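Local coordinates for thiamin pyrophosphokinase family protein (Enterococcus faecalis, PDB 3MEL) that probably transfers pyrophosphate from ATP to thiamine to make thiamine diphosphate, as thiamin pyrophosphokinases do with magnesium, at residues D24-L34 / P42-L53; Y145-L156 / S189-A198. All coordinates share one frame; numbering follows the deposited sequence.

Contact 1. Residues D24-L34 / P42-L53; sequences DYFVGIDRGCL and PLQLAVGDFDSL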
loop_
_atom_site.group_PDB
_atom_site.type_symbol
_atom_site.label_atom_id
_atom_site.label_comp_id
_atom_site.label_asym_id
_atom_site.label_seq_id
_atom_site.Cartn_x
_atom_site.Cartn_y
_atom_site.Cartn_z
ATOM N N ASP A 24 -24.229 12.471 3.819
ATOM C CA ASP A 24 -25.090 13.550 3.354
ATOM C C ASP A 24 -24.908 13.823 1.862
ATOM O O ASP A 24 -25.509 14.751 1.328
ATOM C CB ASP A 24 -24.752 14.841 4.096
ATOM C CG ASP A 24 -24.869 14.703 5.584
ATOM O OD1 ASP A 24 -25.944 14.293 6.070
ATOM O OD2 ASP A 24 -23.881 15.010 6.276
ATOM N N TYR A 25 -24.078 13.025 1.198
ATOM C CA TYR A 25 -23.705 13.283 -0.181
ATOM C C TYR A 25 -22.963 12.058 -0.696
ATOM O O TYR A 25 -22.022 11.594 -0.060
ATOM C CB TYR A 25 -22.798 14.515 -0.241
ATOM C CG TYR A 25 -22.636 15.142 -1.612
ATOM C CD1 TYR A 25 -23.722 15.729 -2.258
ATOM C CD2 TYR A 25 -21.392 15.172 -2.257
ATOM C CE1 TYR A 25 -23.580 16.309 -3.511
ATOM C CE2 TYR A 25 -21.242 15.761 -3.505
ATOM C CZ TYR A 25 -22.341 16.325 -4.122
ATOM O OH TYR A 25 -22.219 16.909 -5.359
ATOM N N PHE A 26 -23.385 11.529 -1.840
ATOM C CA PHE A 26 -22.760 10.335 -2.392
ATOM C C PHE A 26 -22.077 10.631 -3.719
ATOM O O PHE A 26 -22.686 11.194 -4.630
ATOM C CB PHE A 26 -23.785 9.214 -2.562
ATOM C CG PHE A 26 -24.338 8.693 -1.266
ATOM C CD1 PHE A 26 -24.157 7.375 -0.897
ATOM C CD2 PHE A 26 -25.057 9.522 -0.413
ATOM C CE1 PHE A 26 -24.683 6.882 0.291
ATOM C CE2 PHE A 26 -25.581 9.038 0.774
ATOM C CZ PHE A 26 -25.384 7.713 1.126
ATOM N N VAL A 27 -20.810 10.229 -3.818
ATOM C CA VAL A 27 -19.954 10.556 -4.952
ATOM C C VAL A 27 -19.461 9.294 -5.645
ATOM O O VAL A 27 -18.834 8.453 -5.029
ATOM C CB VAL A 27 -18.744 11.386 -4.505
ATOM C CG1 VAL A 27 -17.929 11.848 -5.712
ATOM C CG2 VAL A 27 -19.197 12.580 -3.716
ATOM N N GLY A 28 -19.762 9.166 -6.932
ATOM C CA GLY A 28 -19.297 8.045 -7.715
ATOM C C GLY A 28 -18.038 8.455 -8.449
ATOM O O GLY A 28 -17.900 9.597 -8.884
ATOM N N ILE A 29 -17.102 7.527 -8.574
ATOM C CA ILE A 29 -15.890 7.775 -9.332
ATOM C C ILE A 29 -15.797 6.733 -10.431
ATOM O O ILE A 29 -15.662 5.543 -10.151
ATOM C CB ILE A 29 -14.657 7.695 -8.433
ATOM C CG1 ILE A 29 -14.802 8.669 -7.255
ATOM C CG2 ILE A 29 -13.423 7.990 -9.228
ATOM C CD1 ILE A 29 -13.688 8.592 -6.237
ATOM N N ASP A 30 -15.904 7.173 -11.682
ATOM C CA ASP A 30 -15.851 6.251 -12.810
ATOM C C ASP A 30 -16.812 5.093 -12.568
ATOM O O ASP A 30 -18.000 5.287 -12.367
ATOM C CB ASP A 30 -14.432 5.699 -13.007
ATOM C CG ASP A 30 -13.739 6.268 -14.220
ATOM O OD1 ASP A 30 -14.136 7.347 -14.688
ATOM O OD2 ASP A 30 -12.778 5.641 -14.705
ATOM N N ARG A 31 -16.273 3.887 -12.578
ATOM C CA ARG A 31 -17.065 2.683 -12.487
ATOM C C ARG A 31 -17.723 2.523 -11.099
ATOM O O ARG A 31 -18.657 1.732 -10.913
ATOM C CB ARG A 31 -16.182 1.494 -12.863
ATOM C CG ARG A 31 -16.948 0.245 -13.149
ATOM C CD ARG A 31 -16.410 -0.546 -14.328
ATOM N NE ARG A 31 -17.372 -1.614 -14.568
ATOM C CZ ARG A 31 -18.370 -1.527 -15.441
ATOM N NH1 ARG A 31 -18.492 -0.441 -16.191
ATOM N NH2 ARG A 31 -19.230 -2.529 -15.578
ATOM N N GLY A 32 -17.247 3.300 -10.130
ATOM C CA GLY A 32 -17.871 3.338 -8.822
ATOM C C GLY A 32 -19.274 3.928 -8.851
ATOM O O GLY A 32 -20.085 3.664 -7.950
ATOM N N CYS A 33 -19.549 4.736 -9.873
ATOM C CA CYS A 33 -20.885 5.265 -10.123
ATOM C C CYS A 33 -21.907 4.137 -10.323
ATOM O O CYS A 33 -23.013 4.206 -9.798
ATOM C CB CYS A 33 -20.887 6.194 -11.335
ATOM S SG CYS A 33 -19.980 7.763 -11.169
ATOM N N LEU A 34 -21.542 3.098 -11.067
ATOM C CA LEU A 34 -22.450 1.967 -11.264
ATOM C C LEU A 34 -22.614 1.141 -9.989
ATOM O O LEU A 34 -23.717 0.677 -9.670
ATOM C CB LEU A 34 -21.957 1.072 -12.396
ATOM C CG LEU A 34 -21.733 1.811 -13.717
ATOM C CD1 LEU A 34 -20.741 1.075 -14.629
ATOM C CD2 LEU A 34 -23.071 2.101 -14.421
ATOM N N PRO A 42 -27.751 6.301 -3.386
ATOM C CA PRO A 42 -27.794 7.521 -4.212
ATOM C C PRO A 42 -26.505 7.781 -5.014
ATOM O O PRO A 42 -25.442 7.215 -4.744
ATOM C CB PRO A 42 -28.026 8.649 -3.184
ATOM C CG PRO A 42 -28.464 7.973 -1.941
ATOM C CD PRO A 42 -27.808 6.619 -1.952
ATOM N N LEU A 43 -26.628 8.632 -6.025
ATOM C CA LEU A 43 -25.489 9.083 -6.814
ATOM C C LEU A 43 -25.769 10.531 -7.046
ATOM O O LEU A 43 -26.671 10.863 -7.786
ATOM C CB LEU A 43 -25.419 8.352 -8.156
ATOM C CG LEU A 43 -24.382 8.835 -9.165
ATOM C CD1 LEU A 43 -22.971 8.711 -8.601
ATOM C CD2 LEU A 43 -24.515 8.072 -10.479
ATOM N N GLN A 44 -25.028 11.400 -6.388
ATOM C CA GLN A 44 -25.310 12.815 -6.502
ATOM C C GLN A 44 -24.208 13.566 -7.246
ATOM O O GLN A 44 -24.425 14.690 -7.720
ATOM C CB GLN A 44 -25.552 13.414 -5.121
ATOM C CG GLN A 44 -26.762 12.829 -4.431
ATOM C CD GLN A 44 -26.731 13.064 -2.954
ATOM O OE1 GLN A 44 -27.317 14.006 -2.450
ATOM N NE2 GLN A 44 -26.011 12.224 -2.254
ATOM N N LEU A 45 -23.034 12.941 -7.335
ATOM C CA LEU A 45 -21.892 13.510 -8.058
ATOM C C LEU A 45 -21.135 12.397 -8.781
ATOM O O LEU A 45 -20.671 11.456 -8.142
ATOM C CB LEU A 45 -20.970 14.266 -7.098
ATOM C CG LEU A 45 -19.725 14.975 -7.642
ATOM C CD1 LEU A 45 -20.097 16.067 -8.632
ATOM C CD2 LEU A 45 -18.884 15.546 -6.495
ATOM N N ALA A 46 -21.053 12.483 -10.112
ATOM C CA ALA A 46 -20.324 11.480 -10.905
ATOM C C ALA A 46 -19.040 12.065 -11.516
ATOM O O ALA A 46 -19.086 13.083 -12.206
ATOM C CB ALA A 46 -21.213 10.895 -11.966
ATOM N N VAL A 47 -17.896 11.437 -11.237
ATOM C CA VAL A 47 -16.601 11.993 -11.641
ATOM C C VAL A 47 -15.662 10.993 -12.322
ATOM O O VAL A 47 -15.578 9.822 -11.950
ATOM C CB VAL A 47 -15.849 12.608 -10.444
ATOM C CG1 VAL A 47 -14.914 13.699 -10.930
ATOM C CG2 VAL A 47 -16.817 13.179 -9.458
ATOM N N GLY A 48 -14.934 11.476 -13.318
ATOM C CA GLY A 48 -14.024 10.621 -14.050
ATOM C C GLY A 48 -14.015 10.911 -15.527
ATOM O O GLY A 48 -14.551 11.911 -15.960
ATOM N N ASP A 49 -13.386 10.037 -16.298
ATOM C CA ASP A 49 -13.341 10.177 -17.743
ATOM C C ASP A 49 -14.244 9.101 -18.298
ATOM O O ASP A 49 -14.627 9.112 -19.463
ATOM C CB ASP A 49 -11.911 10.031 -18.256
ATOM C CG ASP A 49 -11.145 8.934 -17.550
ATOM O OD1 ASP A 49 -11.554 7.764 -17.664
ATOM O OD2 ASP A 49 -10.124 9.230 -16.889
ATOM N N PHE A 50 -14.583 8.171 -17.419
ATOM C CA PHE A 50 -15.587 7.157 -17.691
ATOM C C PHE A 50 -15.221 6.277 -18.868
ATOM O O PHE A 50 -16.096 5.690 -19.492
ATOM C CB PHE A 50 -16.977 7.798 -17.878
ATOM C CG PHE A 50 -17.476 8.523 -16.655
ATOM C CD1 PHE A 50 -18.060 7.834 -15.622
ATOM C CD2 PHE A 50 -17.335 9.890 -16.535
ATOM C CE1 PHE A 50 -18.503 8.490 -14.503
ATOM C CE2 PHE A 50 -17.778 10.550 -15.408
ATOM C CZ PHE A 50 -18.357 9.847 -14.394
ATOM N N ASP A 51 -13.925 6.168 -19.150
ATOM C CA ASP A 51 -13.455 5.324 -20.245
ATOM C C ASP A 51 -13.636 3.845 -19.922
ATOM O O ASP A 51 -13.697 2.998 -20.810
ATOM C CB ASP A 51 -11.995 5.652 -20.644
ATOM C CG ASP A 51 -10.979 5.416 -19.505
ATOM O OD1 ASP A 51 -11.342 4.861 -18.428
ATOM O OD2 ASP A 51 -9.795 5.794 -19.705
ATOM N N SER A 52 -13.739 3.523 -18.646
ATOM C CA SER A 52 -13.981 2.146 -18.294
ATOM C C SER A 52 -15.443 1.743 -18.598
ATOM O O SER A 52 -15.767 0.556 -18.668
ATOM C CB SER A 52 -13.571 1.902 -16.838
ATOM O OG SER A 52 -14.687 1.660 -16.010
ATOM N N LEU A 53 -16.318 2.727 -18.815
ATOM C CA LEU A 53 -17.748 2.456 -19.013
ATOM C C LEU A 53 -18.221 2.316 -20.468
ATOM O O LEU A 53 -17.758 3.018 -21.362
ATOM C CB LEU A 53 -18.603 3.516 -18.311
ATOM C CG LEU A 53 -18.621 3.594 -16.786
ATOM C CD1 LEU A 53 -17.294 4.111 -16.277
ATOM C CD2 LEU A 53 -19.754 4.499 -16.338
#
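Asp30 OD1 receives two backbone N-H groups from the loop after strand 45-48: a bond from Phe50 N (2.9 Å), met on the syn side but 32° out of the carboxylate plane, and a weak one from Asp49 N (3.2 Å). The same oxygen lies over one face of the Phe50 ring. Gly48 has no side chain, which leaves room for this carboxylate beside its CA. Strands 26-29 and 45-48 run parallel and lead into this site, and in the hydrogen bonds Gly28 N to Leu45 O (2.7 Å) and Asp30 N to Val47 O the donor meets the oxygen almost head-on to its C=O. Phe26 O takes both Gln44 N and Leu45 N where the pairing begins. Here Pro42 lays CD over the centre of the Phe26 ring (3.8 Å to its centroid), a CH-pi contact. On the side of Val27 and Leu45, Val27 CG1 meets Leu45 CD2; both side chains point the same way, and helix 79-90 covers Val47 there. On the other side, helix 32-37 returns over the sheet. Cys33, with SG beside its backbone N (chi1 -67°), sets the sulfur against Ala46 CB (3.5 Å) and at the edge of the Phe50 ring. Gly28, again lacking a side chain, makes space for Leu43 CD1 and Cys33. Asp49 OD2 is salt-bridged to Lys75, while Asp49 OD1 accepts from Asp51 N in an Asx turn. Asp30 OD2 lies 3.8 Å from Asp49 OD1, and both residues serve the magnesium site; the bound cation probably offsets their mutual charge, while the bond from Phe50 N would favour this carboxylate orientation.

Contact 2. Residues Y145-L156 / S189-A198; sequences YIVPKEPDKEYL and SNEFIEEAAA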
loop_
_atom_site.group_PDB
_atom_site.type_symbol
_atom_site.label_atom_id
_atom_site.label_comp_id
_atom_site.label_asym_id
_atom_site.label_seq_id
_atom_site.Cartn_x
_atom_site.Cartn_y
_atom_site.Cartn_z
ATOM N N TYR A 145 -3.415 13.116 20.448
ATOM C CA TYR A 145 -4.678 12.584 19.959
ATOM C C TYR A 145 -5.217 11.385 20.731
ATOM O O TYR A 145 -4.463 10.626 21.352
ATOM C CB TYR A 145 -4.548 12.232 18.469
ATOM C CG TYR A 145 -4.072 13.402 17.650
ATOM C CD1 TYR A 145 -4.871 14.516 17.489
ATOM C CD2 TYR A 145 -2.820 13.407 17.058
ATOM C CE1 TYR A 145 -4.447 15.597 16.764
ATOM C CE2 TYR A 145 -2.389 14.491 16.333
ATOM C CZ TYR A 145 -3.212 15.587 16.193
ATOM O OH TYR A 145 -2.813 16.689 15.472
ATOM N N ILE A 146 -6.539 11.239 20.698
ATOM C CA ILE A 146 -7.179 10.011 21.144
ATOM C C ILE A 146 -7.675 9.270 19.906
ATOM O O ILE A 146 -8.185 9.875 18.967
ATOM C CB ILE A 146 -8.332 10.273 22.151
ATOM C CG1 ILE A 146 -9.308 11.303 21.569
ATOM C CG2 ILE A 146 -7.765 10.739 23.485
ATOM C CD1 ILE A 146 -10.470 11.722 22.495
ATOM N N VAL A 147 -7.490 7.960 19.892
ATOM C CA VAL A 147 -7.842 7.164 18.736
ATOM C C VAL A 147 -8.898 6.149 19.140
ATOM O O VAL A 147 -8.569 5.084 19.667
ATOM C CB VAL A 147 -6.606 6.439 18.177
ATOM C CG1 VAL A 147 -6.989 5.556 17.006
ATOM C CG2 VAL A 147 -5.534 7.451 17.784
ATOM N N PRO A 148 -10.176 6.475 18.901
ATOM C CA PRO A 148 -11.247 5.577 19.349
ATOM C C PRO A 148 -11.245 4.286 18.535
ATOM O O PRO A 148 -11.198 4.341 17.307
ATOM C CB PRO A 148 -12.530 6.384 19.079
ATOM C CG PRO A 148 -12.070 7.801 18.835
ATOM C CD PRO A 148 -10.705 7.667 18.226
ATOM N N LYS A 149 -11.299 3.142 19.203
ATOM C CA LYS A 149 -11.304 1.884 18.488
ATOM C C LYS A 149 -12.564 1.675 17.651
ATOM O O LYS A 149 -13.687 1.946 18.093
ATOM C CB LYS A 149 -11.152 0.722 19.447
ATOM C CG LYS A 149 -11.196 -0.619 18.757
ATOM C CD LYS A 149 -11.259 -1.720 19.774
ATOM C CE LYS A 149 -11.685 -3.015 19.151
ATOM N NZ LYS A 149 -10.503 -3.682 18.586
ATOM N N GLU A 150 -12.359 1.186 16.431
ATOM C CA GLU A 150 -13.442 0.724 15.573
ATOM C C GLU A 150 -13.859 -0.680 15.989
ATOM O O GLU A 150 -13.022 -1.579 16.090
ATOM C CB GLU A 150 -13.027 0.783 14.107
ATOM C CG GLU A 150 -12.811 2.210 13.647
ATOM C CD GLU A 150 -12.617 2.332 12.143
ATOM O OE1 GLU A 150 -12.668 1.277 11.456
ATOM O OE2 GLU A 150 -12.422 3.482 11.655
ATOM N N PRO A 151 -15.163 -0.866 16.249
ATOM C CA PRO A 151 -15.673 -2.082 16.901
ATOM C C PRO A 151 -15.324 -3.380 16.170
ATOM O O PRO A 151 -15.066 -4.388 16.834
ATOM C CB PRO A 151 -17.183 -1.868 16.917
ATOM C CG PRO A 151 -17.374 -0.411 16.699
ATOM C CD PRO A 151 -16.240 0.072 15.887
ATOM N N ASP A 152 -15.304 -3.354 14.837
ATOM C CA ASP A 152 -15.029 -4.555 14.034
ATOM C C ASP A 152 -13.533 -4.834 13.753
ATOM O O ASP A 152 -13.201 -5.775 13.038
ATOM C CB ASP A 152 -15.782 -4.484 12.703
ATOM C CG ASP A 152 -14.999 -3.729 11.631
ATOM O OD1 ASP A 152 -14.665 -2.533 11.851
ATOM O OD2 ASP A 152 -14.709 -4.331 10.568
ATOM N N LYS A 153 -12.638 -4.032 14.316
ATOM C CA LYS A 153 -11.222 -4.126 13.983
ATOM C C LYS A 153 -10.393 -4.752 15.112
ATOM O O LYS A 153 -10.719 -4.590 16.271
ATOM C CB LYS A 153 -10.680 -2.738 13.633
ATOM C CG LYS A 153 -11.388 -2.045 12.489
ATOM C CD LYS A 153 -11.143 -2.747 11.159
ATOM C CE LYS A 153 -11.542 -1.868 9.962
ATOM N NZ LYS A 153 -13.014 -1.629 9.849
ATOM N N GLU A 154 -9.314 -5.452 14.765
ATOM C CA GLU A 154 -8.453 -6.107 15.753
ATOM C C GLU A 154 -7.109 -5.407 15.984
ATOM O O GLU A 154 -6.550 -5.481 17.081
ATOM C CB GLU A 154 -8.194 -7.565 15.353
ATOM C CG GLU A 154 -9.463 -8.359 15.057
ATOM C CD GLU A 154 -9.224 -9.551 14.126
ATOM O OE1 GLU A 154 -9.896 -10.595 14.325
ATOM O OE2 GLU A 154 -8.377 -9.436 13.195
ATOM N N TYR A 155 -6.591 -4.737 14.958
ATOM C CA TYR A 155 -5.228 -4.227 15.004
ATOM C C TYR A 155 -5.145 -2.710 14.926
ATOM O O TYR A 155 -6.052 -2.057 14.426
ATOM C CB TYR A 155 -4.391 -4.890 13.910
ATOM C CG TYR A 155 -4.378 -6.404 14.024
ATOM C CD1 TYR A 155 -3.697 -7.035 15.069
ATOM C CD2 TYR A 155 -5.043 -7.202 13.099
ATOM C CE1 TYR A 155 -3.684 -8.405 15.188
ATOM C CE2 TYR A 155 -5.030 -8.583 13.209
ATOM C CZ TYR A 155 -4.344 -9.177 14.257
ATOM O OH TYR A 155 -4.328 -10.552 14.388
ATOM N N LEU A 156 -4.057 -2.160 15.450
ATOM C CA LEU A 156 -3.793 -0.732 15.396
ATOM C C LEU A 156 -2.382 -0.513 14.836
ATOM O O LEU A 156 -1.473 -1.292 15.094
ATOM C CB LEU A 156 -3.924 -0.126 16.798
ATOM C CG LEU A 156 -3.587 1.353 17.035
ATOM C CD1 LEU A 156 -4.446 2.312 16.187
ATOM C CD2 LEU A 156 -3.676 1.693 18.514
ATOM N N SER A 189 0.440 -4.029 13.601
ATOM C CA SER A 189 0.044 -5.137 14.481
ATOM C C SER A 189 0.032 -4.788 15.970
ATOM O O SER A 189 0.056 -5.657 16.823
ATOM C CB SER A 189 0.888 -6.384 14.211
ATOM O OG SER A 189 0.941 -6.650 12.811
ATOM N N ASN A 190 -0.031 -3.504 16.272
ATOM C CA ASN A 190 -0.335 -3.077 17.625
ATOM C C ASN A 190 -1.803 -3.401 17.952
ATOM O O ASN A 190 -2.588 -3.683 17.055
ATOM C CB ASN A 190 -0.052 -1.585 17.773
ATOM C CG ASN A 190 0.209 -1.194 19.193
ATOM O OD1 ASN A 190 -0.134 -1.932 20.108
ATOM N ND2 ASN A 190 0.823 -0.035 19.396
ATOM N N GLU A 191 -2.167 -3.389 19.233
ATOM C CA GLU A 191 -3.547 -3.661 19.649
ATOM C C GLU A 191 -4.060 -2.648 20.669
ATOM O O GLU A 191 -3.291 -2.006 21.384
ATOM C CB GLU A 191 -3.688 -5.067 20.222
ATOM C CG GLU A 191 -3.403 -6.186 19.252
ATOM C CD GLU A 191 -3.460 -7.552 19.921
ATOM O OE1 GLU A 191 -3.982 -7.638 21.048
ATOM O OE2 GLU A 191 -2.992 -8.548 19.332
ATOM N N PHE A 192 -5.379 -2.502 20.708
ATOM C CA PHE A 192 -6.035 -1.704 21.727
ATOM C C PHE A 192 -6.115 -2.519 23.003
ATOM O O PHE A 192 -6.390 -3.721 22.958
ATOM C CB PHE A 192 -7.445 -1.346 21.285
ATOM C CG PHE A 192 -7.499 -0.264 20.254
ATOM C CD1 PHE A 192 -7.523 1.072 20.636
ATOM C CD2 PHE A 192 -7.525 -0.574 18.898
ATOM C CE1 PHE A 192 -7.574 2.077 19.692
ATOM C CE2 PHE A 192 -7.576 0.430 17.945
ATOM C CZ PHE A 192 -7.596 1.757 18.341
ATOM N N ILE A 193 -5.868 -1.880 24.143
ATOM C CA ILE A 193 -6.155 -2.528 25.412
ATOM C C ILE A 193 -7.472 -1.985 25.983
ATOM O O ILE A 193 -8.217 -2.703 26.654
ATOM C CB ILE A 193 -4.985 -2.434 26.427
ATOM C CG1 ILE A 193 -4.600 -0.981 26.696
ATOM C CG2 ILE A 193 -3.770 -3.242 25.945
ATOM C CD1 ILE A 193 -3.440 -0.850 27.672
ATOM N N GLU A 194 -7.771 -0.723 25.685
ATOM C CA GLU A 194 -9.054 -0.139 26.065
ATOM C C GLU A 194 -9.930 0.043 24.824
ATOM O O GLU A 194 -9.779 -0.677 23.832
ATOM C CB GLU A 194 -8.847 1.213 26.753
ATOM C CG GLU A 194 -7.887 1.183 27.933
ATOM C CD GLU A 194 -7.537 2.578 28.418
ATOM O OE1 GLU A 194 -7.787 3.547 27.657
ATOM O OE2 GLU A 194 -7.021 2.698 29.555
ATOM N N GLU A 195 -10.839 1.012 24.877
ATOM C CA GLU A 195 -11.659 1.331 23.720
ATOM C C GLU A 195 -11.027 2.491 22.949
ATOM O O GLU A 195 -11.524 2.912 21.890
ATOM C CB GLU A 195 -13.087 1.677 24.159
ATOM C CG GLU A 195 -13.746 0.594 25.027
ATOM C CD GLU A 195 -13.703 -0.793 24.388
ATOM O OE1 GLU A 195 -14.220 -0.943 23.253
ATOM O OE2 GLU A 195 -13.158 -1.729 25.027
ATOM N N ALA A 196 -9.928 3.008 23.486
ATOM C CA ALA A 196 -9.256 4.130 22.864
ATOM C C ALA A 196 -7.787 4.044 23.161
ATOM O O ALA A 196 -7.396 3.600 24.236
ATOM C CB ALA A 196 -9.817 5.450 23.374
ATOM N N ALA A 197 -6.968 4.466 22.204
ATOM C CA ALA A 197 -5.540 4.586 22.435
ATOM C C ALA A 197 -5.198 6.062 22.342
ATOM O O ALA A 197 -6.059 6.876 22.030
ATOM C CB ALA A 197 -4.773 3.782 21.429
ATOM N N ALA A 198 -3.960 6.417 22.651
ATOM C CA ALA A 198 -3.532 7.798 22.488
ATOM C C ALA A 198 -2.085 7.867 21.999
ATOM O O ALA A 198 -1.332 6.903 22.143
ATOM C CB ALA A 198 -3.709 8.571 23.780
#
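Phe192 sits between Lys149 and Leu156, with an aliphatic group over each face of its ring. Lys149 CB stands over the centre of one face (3.6 Å to the centroid), and CG and CD follow across the ring because CG lies opposite the backbone N (chi1 178°); a long lysine can thus give its methylenes to the aromatic ring. From the opposite face comes Leu156 CD2, offset toward the rim and 4.1 Å from the centroid, its side chain roughly perpendicular to that of Phe192. Val147 adds CG1 near Phe192 CZ, and its carbonyl O lies at the ring edge. Leu156 CD2 also reaches Ala197 CB (3.8 Å), a methyl-to-methyl contact between the two sheets. The backbone pairs in two separate antiparallel patches, Ile146 to Pro148 with Ala196 to Ala198, and Leu156 with Asn190. Val147 and Ala197 exchange N-H to O bonds in a hydrogen-bonded pair, and Lys149 N gives a nearly straight bond to Glu195 O (2.7 Å, 171°). Leu156 N binds Asn190 O from well above the carbonyl plane, but the return bond from Asn190 N is weak.

The other side of strand 144-148 is much looser. Ile146 and Pro148 are exposed there, and Ala196 and Ala198, on the same face, are partly exposed and offer only methyls. Glu195 is exposed too, whereas the Lys149 amine turns to the carbonyl of Lys153. At the far end, Arg105 of the second subunit makes a cation-pi contact with the Tyr155 ring, and Asp107 of that subunit accepts from Ser189 N. Each segment passes from one sheet to the other, with Val147, Leu156, Phe192 and Ala197 packed between them, as in the beta sandwich of the thiamin-binding domain of this family.

Both segments of contact 1 precede those of contact 2 in the sequence, and the two contacts lie on opposite sides of the chain's centre, with centres 32 Å apart and nearest atoms about 17 Å apart. Both reach the long mixed sheet: strands 26-29 and 45-48 lie in its parallel part, whereas strands 155-160 and 185-190 form its antiparallel far end. Contact 2 additionally involves the separate three-stranded sheet through strands 144-148 and 196-200. Contact 1 belongs to the catalytic domain and carries magnesium ligands; contact 2 belongs to the vitamin B1 binding domain, away from the magnesium and thiamine diphosphate sites of contact 1, and borders the second subunit. One sheet thus runs through both domains.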